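Local coordinates for periplasmic binding protein (Veillonella parvula, PDB 4MO9) that probably captures a solute, perhaps an iron chelate, for delivery to an ABC importer, as TroA-like periplasmic binding proteins do, at residues T182-R187 with F322-F327; G99-K104 with S131-K136; G50-I55 with L356-S361; K238-I241 with P246-P249. One frame throughout, in Å; residues are numbered along the deposited sequence.

Interaction 1: T182-R187 with F322-F327; sequences TNRVTR and FDAAVF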
loop_
_atom_site.group_PDB
_atom_site.type_symbol
_atom_site.label_atom_id
_atom_site.label_comp_id
_atom_site.label_asym_id
_atom_site.label_seq_id
_atom_site.Cartn_x
_atom_site.Cartn_y
_atom_site.Cartn_z
ATOM N N THR A 182 -9.657 3.210 11.589
ATOM C CA THR A 182 -10.110 4.530 12.015
ATOM C C THR A 182 -9.514 4.943 13.359
ATOM O O THR A 182 -9.101 6.110 13.500
ATOM C CB THR A 182 -11.663 4.601 12.083
ATOM O OG1 THR A 182 -12.205 4.254 10.802
ATOM C CG2 THR A 182 -12.146 6.010 12.459
ATOM N N ASN A 183 -9.488 4.032 14.345
ATOM C CA ASN A 183 -8.888 4.339 15.651
ATOM C C ASN A 183 -7.504 4.951 15.441
ATOM O O ASN A 183 -7.138 5.939 16.078
ATOM C CB ASN A 183 -8.695 3.084 16.538
ATOM C CG ASN A 183 -10.000 2.385 16.917
ATOM O OD1 ASN A 183 -11.094 2.960 16.840
ATOM N ND2 ASN A 183 -9.882 1.116 17.335
ATOM N N ARG A 184 -6.737 4.351 14.542
ATOM C CA ARG A 184 -5.309 4.673 14.430
ATOM C C ARG A 184 -5.034 5.900 13.578
ATOM O O ARG A 184 -4.233 6.766 13.955
ATOM C CB ARG A 184 -4.544 3.459 13.904
ATOM C CG ARG A 184 -4.503 2.339 14.931
ATOM C CD ARG A 184 -4.079 1.022 14.339
ATOM N NE ARG A 184 -3.804 0.068 15.412
ATOM C CZ ARG A 184 -4.750 -0.579 16.088
ATOM N NH1 ARG A 184 -6.028 -0.389 15.786
ATOM N NH2 ARG A 184 -4.418 -1.420 17.057
ATOM N N VAL A 185 -5.705 5.995 12.437
ATOM C CA VAL A 185 -5.461 7.127 11.555
ATOM C C VAL A 185 -5.978 8.433 12.170
ATOM O O VAL A 185 -5.313 9.471 12.064
ATOM C CB VAL A 185 -6.002 6.874 10.148
ATOM C CG1 VAL A 185 -5.960 8.148 9.305
ATOM C CG2 VAL A 185 -5.180 5.781 9.487
ATOM N N THR A 186 -7.124 8.384 12.858
ATOM C CA THR A 186 -7.643 9.596 13.499
ATOM C C THR A 186 -6.769 10.078 14.647
ATOM O O THR A 186 -6.627 11.288 14.833
ATOM C CB THR A 186 -9.120 9.469 13.975
ATOM O OG1 THR A 186 -9.225 8.436 14.966
ATOM C CG2 THR A 186 -10.037 9.166 12.793
ATOM N N ARG A 187 -6.199 9.157 15.430
ATOM C CA ARG A 187 -5.269 9.544 16.492
ATOM C C ARG A 187 -4.112 10.333 15.880
ATOM O O ARG A 187 -3.751 11.408 16.374
ATOM C CB ARG A 187 -4.720 8.316 17.242
ATOM C CG ARG A 187 -3.728 8.649 18.359
ATOM C CD ARG A 187 -3.133 7.393 19.027
ATOM N NE ARG A 187 -4.125 6.663 19.821
ATOM C CZ ARG A 187 -4.736 5.547 19.425
ATOM N NH1 ARG A 187 -4.462 5.007 18.238
ATOM N NH2 ARG A 187 -5.632 4.969 20.225
ATOM N N PHE A 322 -4.279 -1.984 5.273
ATOM C CA PHE A 322 -3.464 -1.961 6.482
ATOM C C PHE A 322 -2.536 -0.732 6.594
ATOM O O PHE A 322 -1.618 -0.725 7.427
ATOM C CB PHE A 322 -2.648 -3.270 6.633
ATOM C CG PHE A 322 -1.891 -3.684 5.383
ATOM C CD1 PHE A 322 -1.225 -2.741 4.598
ATOM C CD2 PHE A 322 -1.830 -5.027 5.003
ATOM C CE1 PHE A 322 -0.530 -3.122 3.449
ATOM C CE2 PHE A 322 -1.134 -5.418 3.857
ATOM C CZ PHE A 322 -0.485 -4.462 3.077
ATOM N N ASP A 323 -2.764 0.300 5.774
ATOM C CA ASP A 323 -1.811 1.422 5.718
ATOM C C ASP A 323 -1.858 2.381 6.910
ATOM O O ASP A 323 -1.086 3.341 6.960
ATOM C CB ASP A 323 -1.816 2.169 4.356
ATOM C CG ASP A 323 -3.006 3.111 4.164
ATOM O OD1 ASP A 323 -3.741 3.465 5.126
ATOM O OD2 ASP A 323 -3.222 3.513 2.995
ATOM N N ALA A 324 -2.745 2.112 7.869
ATOM C CA ALA A 324 -2.760 2.888 9.111
ATOM C C ALA A 324 -1.386 2.839 9.765
ATOM O O ALA A 324 -0.963 3.795 10.425
ATOM C CB ALA A 324 -3.811 2.347 10.071
ATOM N N ALA A 325 -0.693 1.717 9.587
ATOM C CA ALA A 325 0.664 1.574 10.119
ATOM C C ALA A 325 1.632 2.582 9.499
ATOM O O ALA A 325 2.609 2.995 10.143
ATOM C CB ALA A 325 1.172 0.157 9.914
ATOM N N VAL A 326 1.387 2.960 8.248
ATOM C CA VAL A 326 2.256 3.932 7.581
ATOM C C VAL A 326 2.003 5.326 8.147
ATOM O O VAL A 326 2.945 6.088 8.386
ATOM C CB VAL A 326 2.021 3.958 6.068
ATOM C CG1 VAL A 326 2.898 5.013 5.417
ATOM C CG2 VAL A 326 2.322 2.593 5.464
ATOM N N PHE A 327 0.733 5.659 8.354
ATOM C CA PHE A 327 0.372 6.935 8.983
ATOM C C PHE A 327 1.076 7.052 10.333
ATOM O O PHE A 327 1.659 8.091 10.653
ATOM C CB PHE A 327 -1.155 7.041 9.181
ATOM C CG PHE A 327 -1.916 7.497 7.958
ATOM C CD1 PHE A 327 -2.326 6.580 6.996
ATOM C CD2 PHE A 327 -2.266 8.835 7.794
ATOM C CE1 PHE A 327 -3.053 6.987 5.876
ATOM C CE2 PHE A 327 -3.004 9.261 6.665
ATOM C CZ PHE A 327 -3.402 8.327 5.708
#
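Val185 and Phe327 illustrate how a branched residue on one helix can cover the flat side chain of another. The two methyls of Val185 divide the work. CG1 stands over one face of the Phe327 ring in a CH-pi contact, 4.1 Å from the ring centroid and 14° off its normal, while CG2 drops between the ring and the start of the second helix, where it lies 3.7 Å from Ala324 CB and 3.9 Å from Phe327 CD1. With CG1 anti to the backbone N (chi1 170°), both branches reach the partner helix at once. The carbonyl O of Asp323, which also takes the backbone N-H of Val326 and Phe327, sits in plane at the edge of the same ring. With an alanine here both methyls would be gone, and the ring of Phe327 would probably lose the methyl over that face and a gap open beside Ala324. The looser, more solvent-facing margin belongs to Arg184. Its CB approaches Ala324 CB at 4.1 Å, but the extended chain then leads the guanidinium away, to a cation-pi contact with Phe180 and a bond from NH1 to the Phe180 carbonyl. Helix 171-194, which carries this valine, follows helix 154-168 and leads on to strand 201-206 of the second lobe's mixed sheet; a long helix linking the lobes is characteristic of the TroA-like binding-protein fold.

Interaction 2: G99-K104 with S131-K136; sequences GTIGDK and SDAKAK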
loop_
_atom_site.group_PDB
_atom_site.type_symbol
_atom_site.label_atom_id
_atom_site.label_comp_id
_atom_site.label_asym_id
_atom_site.label_seq_id
_atom_site.Cartn_x
_atom_site.Cartn_y
_atom_site.Cartn_z
ATOM N N GLY A 99 -5.897 -11.707 -16.806
ATOM C CA GLY A 99 -5.009 -10.602 -17.118
ATOM C C GLY A 99 -5.281 -9.392 -16.239
ATOM O O GLY A 99 -6.163 -9.426 -15.367
ATOM N N THR A 100 -4.532 -8.317 -16.470
ATOM C CA THR A 100 -4.731 -7.076 -15.735
ATOM C C THR A 100 -5.215 -5.974 -16.684
ATOM O O THR A 100 -4.682 -5.821 -17.783
ATOM C CB THR A 100 -3.428 -6.673 -15.004
ATOM O OG1 THR A 100 -3.192 -7.601 -13.934
ATOM C CG2 THR A 100 -3.535 -5.281 -14.420
ATOM N N ILE A 101 -6.244 -5.233 -16.273
ATOM C CA ILE A 101 -6.774 -4.108 -17.052
ATOM C C ILE A 101 -5.653 -3.122 -17.355
ATOM O O ILE A 101 -4.911 -2.742 -16.450
ATOM C CB ILE A 101 -7.871 -3.344 -16.266
ATOM C CG1 ILE A 101 -9.101 -4.225 -16.059
ATOM C CG2 ILE A 101 -8.269 -2.046 -16.988
ATOM C CD1 ILE A 101 -9.866 -4.496 -17.346
ATOM N N GLY A 102 -5.526 -2.705 -18.612
ATOM C CA GLY A 102 -4.521 -1.717 -18.962
ATOM C C GLY A 102 -3.275 -2.378 -19.507
ATOM O O GLY A 102 -2.438 -1.730 -20.142
ATOM N N ASP A 103 -3.140 -3.672 -19.236
ATOM C CA ASP A 103 -2.146 -4.482 -19.922
ATOM C C ASP A 103 -2.792 -5.049 -21.175
ATOM O O ASP A 103 -4.004 -4.941 -21.368
ATOM C CB ASP A 103 -1.645 -5.622 -19.033
ATOM C CG ASP A 103 -0.730 -5.143 -17.927
ATOM O OD1 ASP A 103 -0.429 -3.929 -17.886
ATOM O OD2 ASP A 103 -0.300 -5.985 -17.107
ATOM N N LYS A 104 -1.982 -5.656 -22.029
ATOM C CA LYS A 104 -2.496 -6.307 -23.217
ATOM C C LYS A 104 -2.704 -7.782 -22.876
ATOM O O LYS A 104 -2.896 -8.628 -23.753
ATOM C CB LYS A 104 -1.523 -6.098 -24.380
ATOM C CG LYS A 104 -0.907 -4.689 -24.384
ATOM C CD LYS A 104 -0.637 -4.160 -25.791
ATOM C CE LYS A 104 -0.219 -2.688 -25.768
ATOM N NZ LYS A 104 -1.296 -1.789 -25.263
ATOM N N SER A 131 -13.099 2.209 -20.194
ATOM C CA SER A 131 -12.796 2.335 -21.616
ATOM C C SER A 131 -12.642 0.971 -22.291
ATOM O O SER A 131 -13.063 0.787 -23.431
ATOM C CB SER A 131 -11.514 3.141 -21.810
ATOM O OG SER A 131 -11.313 3.412 -23.182
ATOM N N ASP A 132 -12.031 0.025 -21.578
ATOM C CA ASP A 132 -11.586 -1.233 -22.187
ATOM C C ASP A 132 -12.522 -2.434 -22.004
ATOM O O ASP A 132 -12.605 -3.267 -22.896
ATOM C CB ASP A 132 -10.203 -1.639 -21.652
ATOM C CG ASP A 132 -9.064 -0.844 -22.272
ATOM O OD1 ASP A 132 -9.293 -0.129 -23.276
ATOM O OD2 ASP A 132 -7.924 -0.954 -21.751
ATOM N N ALA A 133 -13.193 -2.527 -20.854
ATOM C CA ALA A 133 -13.833 -3.781 -20.436
ATOM C C ALA A 133 -15.256 -3.669 -19.876
ATOM O O ALA A 133 -16.047 -4.603 -20.028
ATOM C CB ALA A 133 -12.941 -4.507 -19.415
ATOM N N LYS A 134 -15.569 -2.560 -19.204
ATOM C CA LYS A 134 -16.830 -2.446 -18.457
ATOM C C LYS A 134 -18.078 -2.746 -19.290
ATOM O O LYS A 134 -18.974 -3.421 -18.805
ATOM C CB LYS A 134 -16.973 -1.084 -17.757
ATOM C CG LYS A 134 -18.228 -1.004 -16.857
ATOM C CD LYS A 134 -18.277 0.278 -15.994
ATOM C CE LYS A 134 -19.510 0.282 -15.061
ATOM N NZ LYS A 134 -20.799 0.109 -15.803
ATOM N N ALA A 135 -18.135 -2.271 -20.533
ATOM C CA ALA A 135 -19.288 -2.580 -21.378
ATOM C C ALA A 135 -19.446 -4.095 -21.517
ATOM O O ALA A 135 -20.570 -4.615 -21.513
ATOM C CB ALA A 135 -19.164 -1.926 -22.748
ATOM N N LYS A 136 -18.323 -4.802 -21.619
ATOM C CA LYS A 136 -18.367 -6.254 -21.758
ATOM C C LYS A 136 -18.764 -6.930 -20.448
ATOM O O LYS A 136 -19.497 -7.933 -20.454
ATOM C CB LYS A 136 -17.039 -6.790 -22.292
ATOM C CG LYS A 136 -16.793 -6.391 -23.750
ATOM C CD LYS A 136 -15.542 -7.043 -24.302
ATOM C CE LYS A 136 -15.311 -6.659 -25.754
ATOM N NZ LYS A 136 -14.018 -7.217 -26.251
HETATM O O HOH W 1 -7.517 -3.256 -20.666
#
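Ile101 and Asp132 supply most of the buried surface here, with Ala133 next, and together they show an apolar touch paired with a water bridge. The apolar half is a single meeting of methyls: Ile101 CD1 lies 3.7 Å from Ala133 CB. Ile101 has CG1 anti to its carbonyl carbon (chi1 -66°), and a further bend at chi2 carries CD1 to the alanine. The polar half is indirect. Asp132 OD2 is 4.3 Å from Gly102 N, too far for a bond, and one water fills the interval, accepting from Gly102 N at 2.9 Å and donating to Asp132 OD2 at 2.6 Å. That amide is presented by a type II turn from Thr100 to Asp103, closed by Asp103 N to Thr100 O at 3.0 Å; Gly102 occupies its third position, with a positive phi of 97° that would press a side chain against the preceding carbonyl. The bridge lies at the exposed edge of the contact, whereas Ile101 is buried, packed also on Leu125 and Tyr129 of helix 123-132 and on Phe106. Ala133 marks the break between helices 123-132 and 134-139, which together connect the neighbouring parallel strands 118-122 and 143-147, and the turn rests against that break.

Interaction 3: G50-I55 with L356-S361; sequences GPFFTI and LPFSYS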
loop_
_atom_site.group_PDB
_atom_site.type_symbol
_atom_site.label_atom_id
_atom_site.label_comp_id
_atom_site.label_asym_id
_atom_site.label_seq_id
_atom_site.Cartn_x
_atom_site.Cartn_y
_atom_site.Cartn_z
ATOM N N GLY A 50 -5.967 -2.997 -4.828
ATOM C CA GLY A 50 -7.124 -3.806 -5.208
ATOM C C GLY A 50 -7.672 -4.497 -3.964
ATOM O O GLY A 50 -7.103 -4.359 -2.877
ATOM N N PRO A 51 -8.748 -5.274 -4.104
ATOM C CA PRO A 51 -9.427 -5.804 -2.907
ATOM C C PRO A 51 -8.726 -6.982 -2.205
ATOM O O PRO A 51 -9.149 -7.322 -1.105
ATOM C CB PRO A 51 -10.775 -6.274 -3.463
ATOM C CG PRO A 51 -10.448 -6.685 -4.875
ATOM C CD PRO A 51 -9.469 -5.621 -5.344
ATOM N N PHE A 52 -7.688 -7.574 -2.799
ATOM C CA PHE A 52 -7.114 -8.821 -2.255
ATOM C C PHE A 52 -6.889 -8.851 -0.743
ATOM O O PHE A 52 -7.369 -9.759 -0.053
ATOM C CB PHE A 52 -5.807 -9.195 -2.959
ATOM C CG PHE A 52 -5.124 -10.387 -2.340
ATOM C CD1 PHE A 52 -4.040 -10.219 -1.480
ATOM C CD2 PHE A 52 -5.584 -11.676 -2.599
ATOM C CE1 PHE A 52 -3.421 -11.320 -0.898
ATOM C CE2 PHE A 52 -4.970 -12.785 -2.019
ATOM C CZ PHE A 52 -3.883 -12.601 -1.164
ATOM N N PHE A 53 -6.142 -7.885 -0.215
ATOM C CA PHE A 53 -5.865 -7.885 1.223
ATOM C C PHE A 53 -7.133 -7.670 2.040
ATOM O O PHE A 53 -7.292 -8.262 3.107
ATOM C CB PHE A 53 -4.832 -6.825 1.587
ATOM C CG PHE A 53 -3.416 -7.321 1.521
ATOM C CD1 PHE A 53 -2.504 -6.732 0.665
ATOM C CD2 PHE A 53 -3.002 -8.380 2.315
ATOM C CE1 PHE A 53 -1.194 -7.184 0.598
ATOM C CE2 PHE A 53 -1.685 -8.835 2.257
ATOM C CZ PHE A 53 -0.788 -8.240 1.398
ATOM N N THR A 54 -8.031 -6.816 1.561
ATOM C CA THR A 54 -9.315 -6.637 2.253
ATOM C C THR A 54 -10.124 -7.933 2.258
ATOM O O THR A 54 -10.659 -8.351 3.300
ATOM C CB THR A 54 -10.120 -5.489 1.633
ATOM O OG1 THR A 54 -9.287 -4.314 1.588
ATOM C CG2 THR A 54 -11.379 -5.196 2.454
ATOM N N ILE A 55 -10.204 -8.588 1.105
ATOM C CA ILE A 55 -10.953 -9.839 1.025
ATOM C C ILE A 55 -10.354 -10.894 1.960
ATOM O O ILE A 55 -11.091 -11.580 2.685
ATOM C CB ILE A 55 -11.049 -10.342 -0.436
ATOM C CG1 ILE A 55 -11.863 -9.347 -1.267
ATOM C CG2 ILE A 55 -11.664 -11.727 -0.501
ATOM C CD1 ILE A 55 -12.000 -9.716 -2.773
ATOM N N LEU A 356 -5.791 -11.442 9.058
ATOM C CA LEU A 356 -5.242 -12.144 7.897
ATOM C C LEU A 356 -4.981 -13.634 8.150
ATOM O O LEU A 356 -4.578 -14.036 9.241
ATOM C CB LEU A 356 -3.982 -11.435 7.377
ATOM C CG LEU A 356 -4.243 -10.065 6.742
ATOM C CD1 LEU A 356 -2.940 -9.352 6.349
ATOM C CD2 LEU A 356 -5.148 -10.200 5.524
ATOM N N PRO A 357 -5.235 -14.463 7.131
ATOM C CA PRO A 357 -4.957 -15.898 7.210
ATOM C C PRO A 357 -3.480 -16.212 6.940
ATOM O O PRO A 357 -3.120 -17.389 6.849
ATOM C CB PRO A 357 -5.813 -16.471 6.087
ATOM C CG PRO A 357 -5.852 -15.386 5.059
ATOM C CD PRO A 357 -5.834 -14.082 5.836
ATOM N N PHE A 358 -2.651 -15.185 6.807
ATOM C CA PHE A 358 -1.222 -15.379 6.546
ATOM C C PHE A 358 -0.426 -14.968 7.784
ATOM O O PHE A 358 -0.786 -13.989 8.447
ATOM C CB PHE A 358 -0.786 -14.540 5.335
ATOM C CG PHE A 358 -1.725 -14.644 4.153
ATOM C CD1 PHE A 358 -1.866 -15.841 3.463
ATOM C CD2 PHE A 358 -2.453 -13.542 3.730
ATOM C CE1 PHE A 358 -2.732 -15.939 2.377
ATOM C CE2 PHE A 358 -3.320 -13.627 2.649
ATOM C CZ PHE A 358 -3.460 -14.831 1.970
ATOM N N SER A 359 0.640 -15.698 8.108
ATOM C CA SER A 359 1.416 -15.384 9.305
ATOM C C SER A 359 2.253 -14.123 9.110
ATOM O O SER A 359 2.793 -13.871 8.023
ATOM C CB SER A 359 2.331 -16.550 9.683
ATOM O OG SER A 359 3.279 -16.796 8.658
ATOM N N TYR A 360 2.356 -13.320 10.161
ATOM C CA TYR A 360 3.202 -12.142 10.109
ATOM C C TYR A 360 4.672 -12.532 10.258
ATOM O O TYR A 360 5.001 -13.388 11.080
ATOM C CB TYR A 360 2.814 -11.156 11.211
ATOM C CG TYR A 360 3.697 -9.929 11.238
ATOM C CD1 TYR A 360 3.583 -8.950 10.260
ATOM C CD2 TYR A 360 4.651 -9.759 12.232
ATOM C CE1 TYR A 360 4.388 -7.827 10.272
ATOM C CE2 TYR A 360 5.463 -8.641 12.256
ATOM C CZ TYR A 360 5.325 -7.677 11.273
ATOM O OH TYR A 360 6.143 -6.563 11.298
ATOM N N SER A 361 5.535 -11.917 9.446
ATOM C CA SER A 361 6.994 -12.002 9.603
ATOM C C SER A 361 7.679 -10.997 8.672
ATOM O O SER A 361 7.008 -10.227 7.983
ATOM C CB SER A 361 7.524 -13.410 9.328
ATOM O OG SER A 361 7.436 -13.709 7.953
#
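An aromatic cluster at the start of helix 52-59 receives the C-terminal part of the chain, with Phe52 meeting Phe358 and Phe53 meeting Leu356. The two phenylalanines approach from opposite directions, Phe52 CZ lying 3.9 Å from Phe358 CZ and 4.0 Å from Phe358 CE2, so the rings meet obliquely, through their far ends. Phe52 reaches this point because its CG is anti to the backbone N (chi1 174°). The second pair has a different character: Leu356 comes across Phe53 with both branches in use. Its CD1 is 4.1 Å from Phe53 CD2, and its CD2 lies 3.8 Å from the backbone O of Phe53, packing a methyl against the helix itself. Neighbours in sequence help fix the rings. Pro357 CG rests 3.8 Å above the plane of the Phe358 ring, over its centre, and Phe52 CD1 stands 4.2 Å above the Phe53 ring plane, offset toward its rim. Between the two segments the contact is apolar packing, with no hydrogen bond. Phe85 of helix 79-88 stacks with Phe358 and also touches Phe52, while Phe53 packs on Met81 of that helix and on Tyr352 of helix 344-355. The contact thus lies where helix 52-59, which follows strand 41-42 of the first sheet, meets the loop running from helix 344-355 to strand 365-367 of the second.

Interaction 4: K238-I241 with P246-P249; sequences KDAI and PINP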
loop_
_atom_site.group_PDB
_atom_site.type_symbol
_atom_site.label_atom_id
_atom_site.label_comp_id
_atom_site.label_asym_id
_atom_site.label_seq_id
_atom_site.Cartn_x
_atom_site.Cartn_y
_atom_site.Cartn_z
ATOM N N LYS A 238 8.619 19.055 -2.574
ATOM C CA LYS A 238 7.221 19.397 -2.894
ATOM C C LYS A 238 7.025 20.353 -4.084
ATOM O O LYS A 238 6.023 20.252 -4.799
ATOM C CB LYS A 238 6.485 19.934 -1.655
ATOM C CG LYS A 238 6.913 21.331 -1.218
ATOM C CD LYS A 238 6.482 21.627 0.217
ATOM C CE LYS A 238 6.995 23.000 0.655
ATOM N NZ LYS A 238 7.043 23.165 2.140
ATOM N N ASP A 239 7.977 21.262 -4.304
ATOM C CA ASP A 239 7.879 22.234 -5.397
ATOM C C ASP A 239 8.640 21.831 -6.664
ATOM O O ASP A 239 8.334 22.319 -7.753
ATOM C CB ASP A 239 8.373 23.612 -4.943
ATOM C CG ASP A 239 7.408 24.302 -4.002
ATOM O OD1 ASP A 239 6.179 24.151 -4.185
ATOM O OD2 ASP A 239 7.888 25.001 -3.080
ATOM N N ALA A 240 9.625 20.948 -6.521
ATOM C CA ALA A 240 10.532 20.626 -7.626
ATOM C C ALA A 240 10.119 19.381 -8.416
ATOM O O ALA A 240 10.472 19.235 -9.587
ATOM C CB ALA A 240 11.963 20.487 -7.111
ATOM N N ILE A 241 9.384 18.482 -7.765
ATOM C CA ILE A 241 8.873 17.277 -8.412
ATOM C C ILE A 241 7.364 17.435 -8.615
ATOM O O ILE A 241 6.645 17.795 -7.679
ATOM C CB ILE A 241 9.144 16.008 -7.548
ATOM C CG1 ILE A 241 10.637 15.878 -7.205
ATOM C CG2 ILE A 241 8.606 14.740 -8.233
ATOM C CD1 ILE A 241 11.562 15.735 -8.415
ATOM N N PRO A 246 12.748 11.272 -10.262
ATOM C CA PRO A 246 13.904 11.472 -9.381
ATOM C C PRO A 246 14.389 12.921 -9.339
ATOM O O PRO A 246 14.212 13.671 -10.303
ATOM C CB PRO A 246 14.967 10.540 -9.966
ATOM C CG PRO A 246 14.549 10.307 -11.386
ATOM C CD PRO A 246 13.056 10.440 -11.440
ATOM N N ILE A 247 14.973 13.303 -8.205
ATOM C CA ILE A 247 15.504 14.645 -7.996
ATOM C C ILE A 247 16.986 14.667 -8.392
ATOM O O ILE A 247 17.623 13.617 -8.475
ATOM C CB ILE A 247 15.348 15.055 -6.507
ATOM C CG1 ILE A 247 15.507 16.562 -6.317
ATOM C CG2 ILE A 247 16.340 14.303 -5.630
ATOM C CD1 ILE A 247 14.670 17.387 -7.265
ATOM N N ASN A 248 17.539 15.844 -8.658
ATOM C CA ASN A 248 18.980 15.936 -8.882
ATOM C C ASN A 248 19.723 15.829 -7.551
ATOM O O ASN A 248 19.361 16.502 -6.589
ATOM C CB ASN A 248 19.354 17.238 -9.604
ATOM C CG ASN A 248 18.681 18.457 -8.999
ATOM O OD1 ASN A 248 17.454 18.516 -8.897
ATOM N ND2 ASN A 248 19.485 19.438 -8.586
ATOM N N PRO A 249 20.762 14.976 -7.489
ATOM C CA PRO A 249 21.548 14.736 -6.267
ATOM C C PRO A 249 21.961 16.016 -5.522
ATOM O O PRO A 249 21.952 16.037 -4.285
ATOM C CB PRO A 249 22.794 14.027 -6.796
ATOM C CG PRO A 249 22.323 13.304 -8.013
ATOM C CD PRO A 249 21.231 14.153 -8.620
#
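Ile241 and Ile247 touch through their terminal methyls, a small worked case of a surface loop folding back on its own apolar residues. Ile241 CD1 lies 3.7 Å from Ile247 CD1, the two side chains meeting at a slant, and the same Ile241 methyl comes within 3.9 Å of Pro246 O. Ala240 adds its CB, 4.1 Å from Ile247 CD1, so that one isoleucine methyl is shared by two consecutive residues of the opposite segment. The reach of Ile247 follows from its torsions: CG1 is anti to the backbone N (chi1 -164°), CG2 takes the more hindered site between N and the carbonyl carbon, and CD1 turns to meet Ile241. Both isoleucines are buried, whereas Ala240 and Pro246 form the exposed margin. In the next shell, Ile247 packs on Phe214, Thr237 and Val252, and Phe251 lies against Ala240, which ties the loop to helix 249-255. Farther out, Lys238 NZ makes a salt bridge to Asp234 of strand 234-235. The whole is the strand-to-helix connection of a beta-alpha-beta crossover: the chain leaves outer strand 234-235, passes through helix 249-255 and returns in parallel strand 259-263, with strand 201-206 between them, within the second lobe of the binding-protein fold.

How the interactions relate
The four contacts sample both lobes and the join between them. Along the chain, interaction 3 encloses all the others; within it interaction 2 closes first, and interaction 1 then spans interaction 4. Only interactions 1 and 3 touch: their centres are 17 Å apart, and Phe322 CE2 lies 3.7 Å from Phe53 CE1, which joins the two contacts through a pair of rings. Interactions 2 and 4, with centres 34 Å apart, each stay within one lobe, the second of them within a single loop. The long-range packing of interactions 1 and 3 probably helps join the two lobes, as expected where the binding site of this family lies between them, while interactions 2 and 4 pack loops within their own lobes.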